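Local coordinates for outer membrane porin F (Pseudomonas aeruginosa, PDB 4RLC), which forms, with its N-terminal domain, an eight-stranded beta-barrel in the outer membrane and probably serves as a porin, at residues F51-D54 against D55-L58. Residues are numbered along the deposited sequence; the frame is centred on the assembly and turned at random. Where two conformers were deposited one is given.
Sequences FLTD and DVEL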
ATOM      1  N   PHE A  51      -5.439  -0.776 -13.902  1.00 19.21           N
ATOM      2  CA  PHE A  51      -4.345  -1.028 -14.825  1.00 19.84           C
ATOM      3  C   PHE A  51      -4.347  -0.122 -16.047  1.00 21.49           C
ATOM      4  O   PHE A  51      -5.156  -0.307 -16.997  1.00 22.28           O
ATOM      5  CB  PHE A  51      -4.304  -2.486 -15.208  1.00 19.38           C
ATOM      6  CG  PHE A  51      -3.586  -3.336 -14.182  1.00 19.11           C
ATOM      7  CD1 PHE A  51      -4.224  -3.763 -13.003  1.00 21.12           C
ATOM      8  CD2 PHE A  51      -2.280  -3.638 -14.340  1.00 21.08           C
ATOM      9  CE1 PHE A  51      -3.575  -4.522 -12.053  1.00 22.49           C
ATOM     10  CE2 PHE A  51      -1.614  -4.380 -13.380  1.00 21.32           C
ATOM     11  CZ  PHE A  51      -2.266  -4.819 -12.248  1.00 21.36           C
ATOM     12  N   LEU A  52      -3.444   0.859 -16.007  1.00 21.69           N
ATOM     13  CA  LEU A  52      -3.280   1.810 -17.155  1.00 23.65           C
ATOM     14  C   LEU A  52      -2.730   1.066 -18.351  1.00 24.45           C
ATOM     15  O   LEU A  52      -3.167   1.345 -19.485  1.00 24.84           O
ATOM     16  CB  LEU A  52      -2.407   2.921 -16.797  1.00 25.95           C
ATOM     17  CG  LEU A  52      -2.812   3.854 -15.697  1.00 29.83           C
ATOM     18  CD1 LEU A  52      -1.705   4.891 -15.570  1.00 34.62           C
ATOM     19  CD2 LEU A  52      -4.111   4.568 -16.048  1.00 34.25           C
ATOM     20  N   THR A  53      -1.823   0.088 -18.132  1.00 22.10           N
ATOM     21  CA  THR A  53      -1.362  -0.774 -19.160  1.00 22.13           C
ATOM     22  C   THR A  53      -1.359  -2.221 -18.612  1.00 22.40           C
ATOM     23  O   THR A  53      -1.849  -2.464 -17.495  1.00 21.38           O
ATOM     24  CB  THR A  53       0.099  -0.398 -19.574  1.00 23.21           C
ATOM     25  OG1 THR A  53       1.017  -0.777 -18.500  1.00 21.23           O
ATOM     26  CG2 THR A  53       0.255   1.077 -19.893  1.00 23.81           C
ATOM     27  N   ASP A  54      -0.772  -3.172 -19.347  1.00 22.07           N
ATOM     28  CA  ASP A  54      -0.629  -4.539 -18.785  1.00 23.50           C
ATOM     29  C   ASP A  54       0.276  -4.569 -17.550  1.00 22.72           C
ATOM     30  O   ASP A  54       0.175  -5.516 -16.759  1.00 22.74           O
ATOM     31  CB  ASP A  54      -0.078  -5.532 -19.794  1.00 25.86           C
ATOM     32  CG  ASP A  54      -1.086  -5.957 -20.870  1.00 29.98           C
ATOM     33  OD1 ASP A  54      -2.306  -5.636 -20.825  1.00 30.32           O
ATOM     34  OD2 ASP A  54      -0.600  -6.664 -21.792  1.00 32.12           O
ATOM     35  N   ASP A  55       1.137  -3.564 -17.391  1.00 22.05           N
ATOM     36  CA  ASP A  55       2.120  -3.592 -16.335  1.00 22.18           C
ATOM     37  C   ASP A  55       1.980  -2.510 -15.290  1.00 21.22           C
ATOM     38  O   ASP A  55       2.435  -2.700 -14.180  1.00 21.35           O
ATOM     39  CB  ASP A  55       3.551  -3.470 -16.926  1.00 22.84           C
ATOM     40  CG  ASP A  55       3.884  -4.529 -17.983  1.00 24.33           C
ATOM     41  OD1 ASP A  55       3.410  -5.655 -17.832  1.00 25.83           O
ATOM     42  OD2 ASP A  55       4.711  -4.196 -18.900  1.00 24.95           O
ATOM     43  N   VAL A  56       1.348  -1.348 -15.646  1.00 20.53           N
ATOM     44  CA  VAL A  56       1.306  -0.203 -14.778  1.00 20.13           C
ATOM     45  C   VAL A  56      -0.077  -0.070 -14.157  1.00 20.00           C
ATOM     46  O   VAL A  56      -1.091   0.019 -14.898  1.00 20.03           O
ATOM     47  CB  VAL A  56       1.602   1.068 -15.565  1.00 21.44           C
ATOM     48  CG1 VAL A  56       1.515   2.280 -14.645  1.00 21.62           C
ATOM     49  CG2 VAL A  56       2.978   0.952 -16.189  1.00 23.15           C
ATOM     50  N   GLU A  57      -0.109  -0.021 -12.831  1.00 20.15           N
ATOM     51  CA  GLU A  57      -1.332   0.116 -12.101  1.00 20.95           C
ATOM     52  C   GLU A  57      -1.253   1.419 -11.264  1.00 20.38           C
ATOM     53  O   GLU A  57      -0.186   1.752 -10.673  1.00 20.83           O
ATOM     54  CB  GLU A  57      -1.490  -1.069 -11.183  1.00 22.01           C
ATOM     55  CG  GLU A  57      -2.696  -1.060 -10.241  1.00 23.23           C
ATOM     56  CD  GLU A  57      -2.686  -2.144  -9.168  1.00 26.23           C
ATOM     57  OE1 GLU A  57      -1.705  -2.931  -8.986  1.00 23.92           O
ATOM     58  OE2 GLU A  57      -3.733  -2.154  -8.411  1.00 30.83           O
ATOM     59  N   LEU A  58      -2.359   2.164 -11.236  0.50 19.54           N
ATOM     60  CA  LEU A  58      -2.520   3.275 -10.334  0.50 20.19           C
ATOM     61  C   LEU A  58      -3.423   2.785  -9.193  0.50 19.62           C
ATOM     62  O   LEU A  58      -4.434   2.136  -9.451  0.50 18.86           O
ATOM     63  CB  LEU A  58      -3.204   4.443 -11.056  0.50 22.28           C
ATOM     64  CG  LEU A  58      -2.431   5.051 -12.206  0.50 24.12           C
ATOM     65  CD1 LEU A  58      -3.098   6.357 -12.625  0.50 25.61           C
ATOM     66  CD2 LEU A  58      -0.982   5.272 -11.802  0.50 23.95           C
TER
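T53 OG1 takes two backbone N-H groups of the turn, V56 N at 2.9 Å and D55 N at 3.0 Å. With OG1 between the backbone N and the carbonyl carbon (chi1 71°), the hydroxyl faces back into the turn. The bond to D55 N makes an ST turn. V56 O meets two N-H groups in return, both weakly: L52 N at 2.7 Å and T53 N at 3.3 Å.

F51 and E57 form a non-hydrogen-bonded antiparallel pair, both side chains on one face of the sheet. E57 CB sits over the F51 ring, 3.9 Å from its centroid, in a CH-pi contact. With CG anti to the backbone N (chi1 176°), the extended chain leaves the ring centre over the rim near CE1, and E57 OE1 comes 3.8 Å from F51 CZ. The carboxylate plane lies 17° from the ring plane. K135 forms a salt bridge with E57 OE1, which probably offsets the nearby like charge of E22.

L52 CD1 lies against V56 CG1 and the L58 side chain; its 3.4 Å to L58 CG is doubtful, as L58 has two conformers. A C8E detergent molecule lies near L58.

R100 joins the turn through a salt bridge to D55 OD1 and a hydrogen bond to D54 O, while Q18 N holds D54 OD1. This beta-hairpin turn of the barrel links strand 42-51 to strand 56-66, whose other neighbour is strand 80-91.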